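Side-chain contacts in appr-1-p processing domain protein (Thermus aquaticus Y51MC23, PDB 5M31), which belongs to the macro domain family, with an alpha/beta fold in which helices pack on both faces of a mixed central beta sheet: residues E25-T30 with L43-A48; I70-R75 with P81-N86; F85-K90 with K107-R112. One frame throughout, in Å; residues are numbered along the deposited sequence.

Overall arrangement
All three contacts use neighbouring strands of one mixed sheet. Contact 2 is the hairpin at its edge, pairing strand 71-74 with strand 83-88. Contact 1 sets helix 40-48 against strand 26-31, and contact 3 sets helix 99-116 against strand 83-88, on the other face. The centres of contacts 1 and 2 lie about 9 Å apart, those of 2 and 3 about 10 Å, and those of 1 and 3 about 13 Å. Contacts 2 and 3 share Phe85 and Asn86. Contacts 1 and 2 are tied side by side: Leu27 O accepts a hydrogen bond from Phe85 N (2.7 Å). Asp108 OD2 accepts one from Ile70 N (2.9 Å), linking contact 3 to contact 2.

Contact 1: E25-T30 with L43-A48; sequences EALVNT and LQFKRA
The Phe45 ring carries Asn29 on one face and Leu27 at its edge. Asn29 CB sits over the middle of the ring, 3.7 Å from the centroid, in a CH-pi contact. The Asn29 amide continues past the ring toward its root. Its CG lies 3.5 Å from Phe45 CG, and the amide plane is only 16° from the ring plane. The two side chains thus run in opposite directions, stacked flat. The Asn29 CG is anti to the backbone N (chi1 -179°), which extends the amide from the strand toward the helix. In the ring plane, Leu27 CB meets Phe45 CE2 at 3.8 Å. The carbonyl Val28 O comes obliquely to Phe45 CZ at 3.5 Å.

Helix 40-48 thus uses one aromatic side chain to cover strand 26-31 of the macro domain sheet. The strand and helix segments approach to 8.8 Å between axes. Phe45 also touches Ile84 on the next strand and Leu20 in a loop.

The two ends of the amide fare differently. Asn29 ND2 is bonded to Asn86 OD1, a tie between adjacent strands. Asn29 OD1 lies 3.3 Å from Phe45 CD1 and has no hydrogen-bond partner in the model. The contact is therefore mainly dispersion and stacking, and it probably pays some polar cost at this buried oxygen.

Contact 2: I70-R75 with P81-N86; sequences IFVYDR and PRYIFN
Phe71 and Asn86 form the tight, buried end of this antiparallel hairpin. Phe71 O takes two bonds, from Asn86 N at 2.8 Å and from Asn86 ND2 at 3.0 Å. The donors arrive from opposite faces of the carbonyl plane. Asn86 CG, anti to its own carbonyl carbon (chi1 -63°) and beside the backbone N, lets the amide rise off the sheet next to the Phe71 ring. Its plane is 22° from the ring's, with ND2 turned to Phe71 O. Asn52 OD1 also binds Asn86 ND2, and Asn86 OD1 is bonded to the neighbouring strand. On the other face of the sheet, Val72 CG2 lies over the Phe85 ring, 3.9 Å from its centroid. Val72 CG1 touches Tyr83 CD1 at 3.8 Å. Tyr73 and Ile84 pair through two straight backbone bonds.

The far end is more open to solvent and polar. Asp74 and Arg82, both partly exposed, form a side-on salt bridge. Arg82 NE reaches Asp74 OD1 at 2.9 Å and Arg82 NH2 reaches Asp74 OD2 at 3.0 Å. Both meet syn sides near the guanidinium plane, but the carboxylate is twisted 32° from it. Gly76 N also binds Asp74 OD1. Tyr83 OH lies over the Arg82 guanidinium face. Arg75 bends at chi3 to bring its NH2 to a lone pair of Pro81 O at 3.0 Å.

Backbone pairing holds the strands. The Asn86 amide adds a bond to a carbonyl already used, satisfying its own buried NH2. Solvent probably weakens the ion pair at the exposed end.

Contact 3: F85-K90 with K107-R112; sequences FNFPTK and KDLVCR
Phe85 meets the helix first, through the CD2 and CE2 atoms of its ring. Phe85 CD2 is 3.4 Å from Leu109 CD1, a tight contact made obliquely to the ring. The Phe85 and Leu109 side chains cross at about a right angle. In the conformer given, Arg112 CB also comes obliquely, 3.4 Å from Phe85 CE2, and the chain then bends away. Its NE is paired with Glu115 in a salt bridge. Arg112 has two conformers, so both its close approach and the position of its end are less certain.

Asn86 faces the other side of the sheet. The strand and helix segments run nearly antiparallel, at 162°, with axes 10.2 Å apart. They belong to a beta-alpha-beta crossover of the macro domain: strand 83-88, helix 99-116, then the parallel strand 120-123, with strand 26-31 between the two in the sheet.

Phe87 comes next. Its CG is anti to the backbone N (chi1 -175°), and the ring presents its edge to Leu109, with Phe87 CE2 4.3 Å from Leu109 CD2. The two methyls of Leu109 thus serve different phenylalanines. Leu109 also touches Ile70 and Leu146.

Contact 1: E25-T30 with L43-A48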
loop_
_atom_site.group_PDB
_atom_site.type_symbol
_atom_site.label_atom_id
_atom_site.label_comp_id
_atom_site.label_asym_id
_atom_site.label_seq_id
_atom_site.Cartn_x
_atom_site.Cartn_y
_atom_site.Cartn_z
ATOM N N GLU A 25 -1.253 -11.286 -5.444
ATOM C CA GLU A 25 -0.031 -10.992 -6.205
ATOM C C GLU A 25 0.727 -9.830 -5.610
ATOM O O GLU A 25 1.915 -9.742 -5.814
ATOM C CB GLU A 25 -0.366 -10.631 -7.663
ATOM C CG GLU A 25 -0.884 -11.796 -8.491
ATOM C CD GLU A 25 -1.132 -11.443 -9.949
ATOM O OE1 GLU A 25 -1.005 -10.309 -10.353
ATOM O OE2 GLU A 25 -1.469 -12.343 -10.724
ATOM N N ALA A 26 0.017 -8.893 -4.957
ATOM C CA ALA A 26 0.636 -7.643 -4.529
ATOM C C ALA A 26 0.096 -7.281 -3.151
ATOM O O ALA A 26 -1.095 -7.387 -2.939
ATOM C CB ALA A 26 0.364 -6.523 -5.522
ATOM N N LEU A 27 0.987 -6.828 -2.275
ATOM C CA LEU A 27 0.601 -6.232 -1.000
ATOM C C LEU A 27 0.955 -4.765 -0.992
ATOM O O LEU A 27 2.027 -4.361 -1.458
ATOM C CB LEU A 27 1.322 -6.884 0.162
ATOM C CG LEU A 27 1.049 -8.375 0.401
ATOM C CD1 LEU A 27 1.830 -8.815 1.637
ATOM C CD2 LEU A 27 -0.428 -8.703 0.525
ATOM N N VAL A 28 0.079 -4.003 -0.384
ATOM C CA VAL A 28 0.376 -2.561 -0.089
ATOM C C VAL A 28 0.867 -2.380 1.340
ATOM O O VAL A 28 0.221 -2.831 2.297
ATOM C CB VAL A 28 -0.888 -1.699 -0.324
ATOM C CG1 VAL A 28 -0.602 -0.251 0.018
ATOM C CG2 VAL A 28 -1.364 -1.847 -1.763
ATOM N N ASN A 29 1.986 -1.689 1.447
ATOM C CA ASN A 29 2.626 -1.294 2.703
ATOM C C ASN A 29 2.488 0.218 2.792
ATOM O O ASN A 29 2.771 0.907 1.827
ATOM C CB ASN A 29 4.094 -1.628 2.588
ATOM C CG ASN A 29 4.866 -1.295 3.810
ATOM O OD1 ASN A 29 4.324 -1.248 4.888
ATOM N ND2 ASN A 29 6.163 -1.231 3.673
ATOM N N THR A 30 2.066 0.722 3.929
ATOM C CA THR A 30 1.900 2.176 4.102
ATOM C C THR A 30 3.198 2.734 4.705
ATOM O O THR A 30 3.678 2.256 5.762
ATOM C CB THR A 30 0.662 2.500 4.953
ATOM O OG1 THR A 30 0.610 1.629 6.070
ATOM C CG2 THR A 30 -0.613 2.372 4.129
ATOM N N LEU A 43 6.395 -1.613 10.033
ATOM C CA LEU A 43 7.240 -2.472 10.868
ATOM C C LEU A 43 7.031 -3.948 10.552
ATOM O O LEU A 43 7.988 -4.715 10.411
ATOM C CB LEU A 43 6.947 -2.220 12.352
ATOM C CG LEU A 43 7.761 -3.078 13.303
ATOM C CD1 LEU A 43 9.243 -3.021 12.983
ATOM C CD2 LEU A 43 7.520 -2.639 14.738
ATOM N N GLN A 44 5.783 -4.340 10.353
ATOM C CA GLN A 44 5.476 -5.742 10.043
ATOM C C GLN A 44 6.086 -6.099 8.687
ATOM O O GLN A 44 6.671 -7.179 8.505
ATOM C CB GLN A 44 3.957 -5.995 10.025
ATOM C CG GLN A 44 3.187 -5.502 11.256
ATOM C CD GLN A 44 3.825 -5.858 12.584
ATOM O OE1 GLN A 44 4.222 -4.969 13.379
ATOM N NE2 GLN A 44 3.878 -7.145 12.872
ATOM N N PHE A 45 5.946 -5.173 7.736
ATOM C CA PHE A 45 6.555 -5.346 6.406
ATOM C C PHE A 45 8.062 -5.401 6.455
ATOM O O PHE A 45 8.668 -6.219 5.761
ATOM C CB PHE A 45 6.057 -4.278 5.411
ATOM C CG PHE A 45 4.766 -4.661 4.722
ATOM C CD1 PHE A 45 3.549 -4.428 5.342
ATOM C CD2 PHE A 45 4.761 -5.236 3.484
ATOM C CE1 PHE A 45 2.348 -4.772 4.715
ATOM C CE2 PHE A 45 3.575 -5.535 2.849
ATOM C CZ PHE A 45 2.380 -5.320 3.435
ATOM N N LYS A 46 8.698 -4.561 7.265
ATOM C CA LYS A 46 10.163 -4.616 7.379
ATOM C C LYS A 46 10.636 -6.002 7.796
ATOM O O LYS A 46 11.558 -6.551 7.199
ATOM C CB LYS A 46 10.682 -3.638 8.370
ATOM C CG LYS A 46 12.181 -3.672 8.461
ATOM C CD LYS A 46 12.728 -2.473 9.197
ATOM C CE LYS A 46 12.338 -2.472 10.652
ATOM N NZ LYS A 46 12.902 -1.281 11.340
ATOM N N ARG A 47 9.985 -6.527 8.834
ATOM C CA ARG A 47 10.326 -7.891 9.398
ATOM C C ARG A 47 10.038 -9.035 8.414
ATOM O O ARG A 47 10.851 -9.946 8.293
ATOM C CB ARG A 47 9.671 -8.061 10.796
ATOM C CG ARG A 47 10.149 -6.996 11.766
ATOM C CD ARG A 47 10.036 -7.247 13.248
ATOM N NE ARG A 47 8.698 -7.023 13.776
ATOM C CZ ARG A 47 8.413 -6.498 14.967
ATOM N NH1 ARG A 47 9.358 -5.983 15.755
ATOM N NH2 ARG A 47 7.146 -6.418 15.349
ATOM N N ALA A 48 8.929 -8.949 7.656
ATOM C CA ALA A 48 8.494 -10.013 6.746
ATOM C C ALA A 48 9.223 -9.940 5.433
ATOM O O ALA A 48 9.349 -10.941 4.723
ATOM C CB ALA A 48 6.998 -9.877 6.496
#

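Contact 2: I70-R75 with P81-N86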
loop_
_atom_site.group_PDB
_atom_site.type_symbol
_atom_site.label_atom_id
_atom_site.label_comp_id
_atom_site.label_asym_id
_atom_site.label_seq_id
_atom_site.Cartn_x
_atom_site.Cartn_y
_atom_site.Cartn_z
ATOM N N ILE A 70 4.095 5.760 -5.621
ATOM C CA ILE A 70 4.295 4.469 -4.989
ATOM C C ILE A 70 5.622 3.897 -5.415
ATOM O O ILE A 70 5.969 3.878 -6.624
ATOM C CB ILE A 70 3.149 3.504 -5.375
ATOM C CG1 ILE A 70 1.855 4.048 -4.735
ATOM C CG2 ILE A 70 3.455 2.064 -4.944
ATOM C CD1 ILE A 70 0.593 3.389 -5.166
ATOM N N PHE A 71 6.342 3.343 -4.472
ATOM C CA PHE A 71 7.549 2.618 -4.784
ATOM C C PHE A 71 7.260 1.121 -4.775
ATOM O O PHE A 71 6.934 0.587 -3.745
ATOM C CB PHE A 71 8.649 2.934 -3.789
ATOM C CG PHE A 71 9.869 2.050 -3.961
ATOM C CD1 PHE A 71 10.621 2.137 -5.100
ATOM C CD2 PHE A 71 10.204 1.060 -3.007
ATOM C CE1 PHE A 71 11.681 1.268 -5.333
ATOM C CE2 PHE A 71 11.299 0.230 -3.225
ATOM C CZ PHE A 71 12.020 0.322 -4.381
ATOM N N VAL A 72 7.363 0.472 -5.953
ATOM C CA VAL A 72 7.072 -0.939 -6.088
ATOM C C VAL A 72 8.344 -1.745 -6.069
ATOM O O VAL A 72 9.347 -1.373 -6.739
ATOM C CB VAL A 72 6.303 -1.241 -7.395
ATOM C CG1 VAL A 72 6.065 -2.741 -7.523
ATOM C CG2 VAL A 72 4.973 -0.539 -7.398
ATOM N N TYR A 73 8.360 -2.787 -5.260
ATOM C CA TYR A 73 9.458 -3.756 -5.256
ATOM C C TYR A 73 8.961 -5.096 -5.822
ATOM O O TYR A 73 7.892 -5.589 -5.403
ATOM C CB TYR A 73 10.036 -3.960 -3.850
ATOM C CG TYR A 73 11.194 -4.916 -3.801
ATOM C CD1 TYR A 73 12.450 -4.573 -4.379
ATOM C CD2 TYR A 73 11.047 -6.225 -3.304
ATOM C CE1 TYR A 73 13.501 -5.454 -4.345
ATOM C CE2 TYR A 73 12.117 -7.096 -3.277
ATOM C CZ TYR A 73 13.311 -6.737 -3.843
ATOM O OH TYR A 73 14.371 -7.600 -3.801
ATOM N N ASP A 74 9.698 -5.634 -6.795
ATOM C CA ASP A 74 9.377 -6.903 -7.426
ATOM C C ASP A 74 10.217 -8.023 -6.806
ATOM O O ASP A 74 11.451 -8.052 -6.951
ATOM C CB ASP A 74 9.694 -6.798 -8.926
ATOM C CG ASP A 74 9.291 -8.049 -9.724
ATOM O OD1 ASP A 74 8.792 -9.029 -9.160
ATOM O OD2 ASP A 74 9.476 -8.007 -10.959
ATOM N N ARG A 75 9.558 -8.979 -6.159
ATOM C CA ARG A 75 10.273 -10.054 -5.516
ATOM C C ARG A 75 10.611 -11.156 -6.511
ATOM O O ARG A 75 11.302 -12.104 -6.186
ATOM C CB ARG A 75 9.455 -10.607 -4.360
ATOM C CG ARG A 75 9.144 -9.579 -3.271
ATOM C CD ARG A 75 8.268 -10.165 -2.184
ATOM N NE ARG A 75 8.981 -11.169 -1.393
ATOM C CZ ARG A 75 8.503 -12.346 -1.013
ATOM N NH1 ARG A 75 9.254 -13.172 -0.288
ATOM N NH2 ARG A 75 7.259 -12.723 -1.330
ATOM N N PRO A 81 3.750 -12.808 -2.018
ATOM C CA PRO A 81 3.369 -11.868 -3.073
ATOM C C PRO A 81 4.518 -11.526 -3.968
ATOM O O PRO A 81 5.684 -11.541 -3.539
ATOM C CB PRO A 81 2.941 -10.630 -2.295
ATOM C CG PRO A 81 3.771 -10.736 -1.052
ATOM C CD PRO A 81 3.755 -12.151 -0.695
ATOM N N ARG A 82 4.229 -11.288 -5.243
ATOM C CA ARG A 82 5.299 -10.897 -6.149
ATOM C C ARG A 82 5.736 -9.445 -5.889
ATOM O O ARG A 82 6.935 -9.141 -6.004
ATOM C CB ARG A 82 4.889 -11.080 -7.601
ATOM C CG ARG A 82 5.880 -10.443 -8.494
ATOM C CD ARG A 82 5.734 -10.901 -9.932
ATOM N NE ARG A 82 6.817 -10.377 -10.733
ATOM C CZ ARG A 82 6.901 -10.466 -12.048
ATOM N NH1 ARG A 82 6.044 -11.228 -12.740
ATOM N NH2 ARG A 82 7.925 -9.902 -12.642
ATOM N N TYR A 83 4.773 -8.569 -5.620
ATOM C CA TYR A 83 5.048 -7.123 -5.484
ATOM C C TYR A 83 4.699 -6.621 -4.130
ATOM O O TYR A 83 3.655 -6.983 -3.557
ATOM C CB TYR A 83 4.239 -6.321 -6.500
ATOM C CG TYR A 83 4.463 -6.706 -7.947
ATOM C CD1 TYR A 83 5.619 -6.378 -8.603
ATOM C CD2 TYR A 83 3.512 -7.421 -8.616
ATOM C CE1 TYR A 83 5.802 -6.698 -9.932
ATOM C CE2 TYR A 83 3.707 -7.816 -9.930
ATOM C CZ TYR A 83 4.848 -7.428 -10.577
ATOM O OH TYR A 83 5.044 -7.797 -11.922
ATOM N N ILE A 84 5.563 -5.737 -3.641
ATOM C CA ILE A 84 5.270 -4.876 -2.481
ATOM C C ILE A 84 5.108 -3.443 -2.969
ATOM O O ILE A 84 5.995 -2.956 -3.644
ATOM C CB ILE A 84 6.382 -4.929 -1.449
ATOM C CG1 ILE A 84 6.724 -6.372 -1.037
ATOM C CG2 ILE A 84 5.944 -4.117 -0.197
ATOM C CD1 ILE A 84 5.607 -7.117 -0.394
ATOM N N PHE A 85 3.903 -2.865 -2.791
ATOM C CA PHE A 85 3.582 -1.519 -3.230
ATOM C C PHE A 85 3.711 -0.620 -1.990
ATOM O O PHE A 85 2.830 -0.687 -1.117
ATOM C CB PHE A 85 2.172 -1.413 -3.712
ATOM C CG PHE A 85 1.933 -1.888 -5.157
ATOM C CD1 PHE A 85 2.519 -2.999 -5.693
ATOM C CD2 PHE A 85 0.964 -1.270 -5.899
ATOM C CE1 PHE A 85 2.208 -3.423 -7.031
ATOM C CE2 PHE A 85 0.628 -1.679 -7.188
ATOM C CZ PHE A 85 1.284 -2.745 -7.762
ATOM N N ASN A 86 4.799 0.137 -1.936
ATOM C CA ASN A 86 5.133 0.952 -0.764
ATOM C C ASN A 86 4.471 2.305 -1.014
ATOM O O ASN A 86 4.918 3.069 -1.845
ATOM C CB ASN A 86 6.630 1.046 -0.541
ATOM C CG ASN A 86 7.289 -0.296 -0.254
ATOM O OD1 ASN A 86 7.221 -0.824 0.869
ATOM N ND2 ASN A 86 7.867 -0.926 -1.333
#

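Contact 3: F85-K90 with K107-R112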
loop_
_atom_site.group_PDB
_atom_site.type_symbol
_atom_site.label_atom_id
_atom_site.label_comp_id
_atom_site.label_asym_id
_atom_site.label_seq_id
_atom_site.Cartn_x
_atom_site.Cartn_y
_atom_site.Cartn_z
ATOM N N PHE A 85 3.903 -2.865 -2.791
ATOM C CA PHE A 85 3.582 -1.519 -3.230
ATOM C C PHE A 85 3.711 -0.620 -1.990
ATOM O O PHE A 85 2.830 -0.687 -1.117
ATOM C CB PHE A 85 2.172 -1.413 -3.712
ATOM C CG PHE A 85 1.933 -1.888 -5.157
ATOM C CD1 PHE A 85 2.519 -2.999 -5.693
ATOM C CD2 PHE A 85 0.964 -1.270 -5.899
ATOM C CE1 PHE A 85 2.208 -3.423 -7.031
ATOM C CE2 PHE A 85 0.628 -1.679 -7.188
ATOM C CZ PHE A 85 1.284 -2.745 -7.762
ATOM N N ASN A 86 4.799 0.137 -1.936
ATOM C CA ASN A 86 5.133 0.952 -0.764
ATOM C C ASN A 86 4.471 2.305 -1.014
ATOM O O ASN A 86 4.918 3.069 -1.845
ATOM C CB ASN A 86 6.630 1.046 -0.541
ATOM C CG ASN A 86 7.289 -0.296 -0.254
ATOM O OD1 ASN A 86 7.221 -0.824 0.869
ATOM N ND2 ASN A 86 7.867 -0.926 -1.333
ATOM N N PHE A 87 3.350 2.497 -0.318
ATOM C CA PHE A 87 2.363 3.630 -0.541
ATOM C C PHE A 87 2.628 4.690 0.518
ATOM O O PHE A 87 2.327 4.477 1.673
ATOM C CB PHE A 87 0.955 2.994 -0.374
ATOM C CG PHE A 87 -0.204 3.892 -0.652
ATOM C CD1 PHE A 87 -0.476 4.990 0.132
ATOM C CD2 PHE A 87 -1.146 3.537 -1.573
ATOM C CE1 PHE A 87 -1.608 5.765 -0.060
ATOM C CE2 PHE A 87 -2.311 4.277 -1.752
ATOM C CZ PHE A 87 -2.528 5.399 -1.007
ATOM N N PRO A 88 3.174 5.834 0.123
ATOM C CA PRO A 88 3.418 6.867 1.114
ATOM C C PRO A 88 2.109 7.507 1.622
ATOM O O PRO A 88 1.290 7.928 0.829
ATOM C CB PRO A 88 4.289 7.895 0.334
ATOM C CG PRO A 88 4.773 7.163 -0.847
ATOM C CD PRO A 88 3.724 6.198 -1.187
ATOM N N THR A 89 1.925 7.630 2.940
ATOM C CA THR A 89 0.742 8.287 3.449
ATOM C C THR A 89 1.126 9.522 4.206
ATOM O O THR A 89 0.281 10.209 4.696
ATOM C CB THR A 89 -0.047 7.432 4.430
ATOM O OG1 THR A 89 0.762 7.135 5.566
ATOM C CG2 THR A 89 -0.473 6.095 3.814
ATOM N N LYS A 90 2.409 9.751 4.293
ATOM C CA LYS A 90 2.966 10.870 5.097
ATOM C C LYS A 90 4.441 11.076 4.733
ATOM O O LYS A 90 5.114 10.174 4.138
ATOM C CB LYS A 90 2.829 10.528 6.559
ATOM C CG LYS A 90 3.691 9.337 6.982
ATOM C CD LYS A 90 3.499 8.935 8.430
ATOM C CE LYS A 90 2.098 8.397 8.722
ATOM N NZ LYS A 90 1.989 8.199 10.196
ATOM N N LYS A 107 -4.763 7.195 -6.618
ATOM C CA LYS A 107 -4.611 7.416 -8.038
ATOM C C LYS A 107 -3.376 6.661 -8.541
ATOM O O LYS A 107 -3.429 5.995 -9.594
ATOM C CB LYS A 107 -4.491 8.918 -8.366
ATOM C CG LYS A 107 -5.761 9.732 -8.133
ATOM C CD LYS A 107 -5.725 11.047 -8.910
ATOM C CE LYS A 107 -7.122 11.615 -9.138
ATOM N NZ LYS A 107 -7.705 12.283 -7.941
ATOM N N ASP A 108 -2.256 6.763 -7.837
ATOM C CA ASP A 108 -1.068 6.097 -8.317
ATOM C C ASP A 108 -1.145 4.608 -8.146
ATOM O O ASP A 108 -0.503 3.858 -8.862
ATOM C CB ASP A 108 0.177 6.610 -7.638
ATOM C CG ASP A 108 1.419 6.389 -8.482
ATOM O OD1 ASP A 108 1.351 6.624 -9.707
ATOM O OD2 ASP A 108 2.413 5.868 -7.970
ATOM N N LEU A 109 -1.918 4.175 -7.170
ATOM C CA LEU A 109 -2.138 2.728 -6.973
ATOM C C LEU A 109 -2.797 2.112 -8.192
ATOM O O LEU A 109 -2.366 1.049 -8.685
ATOM C CB LEU A 109 -2.977 2.517 -5.747
ATOM C CG LEU A 109 -3.285 1.055 -5.374
ATOM C CD1 LEU A 109 -2.017 0.265 -5.226
ATOM C CD2 LEU A 109 -4.064 1.077 -4.083
ATOM N N VAL A 110 -3.813 2.770 -8.704
ATOM C CA VAL A 110 -4.460 2.356 -9.927
ATOM C C VAL A 110 -3.438 2.316 -11.053
ATOM O O VAL A 110 -3.329 1.281 -11.771
ATOM C CB VAL A 110 -5.618 3.261 -10.300
ATOM C CG1 VAL A 110 -6.124 3.013 -11.722
ATOM C CG2 VAL A 110 -6.725 3.063 -9.277
ATOM N N CYS A 111 -2.639 3.372 -11.190
ATOM C CA CYS A 111 -1.571 3.411 -12.218
ATOM C C CYS A 111 -0.650 2.200 -12.150
ATOM O O CYS A 111 -0.373 1.566 -13.180
ATOM C CB CYS A 111 -0.737 4.663 -12.066
ATOM S SG CYS A 111 -1.701 6.139 -12.414
ATOM N N ARG A 112 -0.156 1.852 -10.961
ATOM C CA ARG A 112 0.850 0.785 -10.846
ATOM C C ARG A 112 0.213 -0.575 -11.079
ATOM O O ARG A 112 0.845 -1.457 -11.655
ATOM C CB ARG A 112 1.501 0.751 -9.476
ATOM C CG ARG A 112 2.588 1.791 -9.208
ATOM C CD ARG A 112 3.330 2.348 -10.393
ATOM N NE ARG A 112 4.368 1.467 -10.924
ATOM C CZ ARG A 112 5.581 1.311 -10.387
ATOM N NH1 ARG A 112 5.969 2.098 -9.412
ATOM N NH2 ARG A 112 6.425 0.386 -10.869
#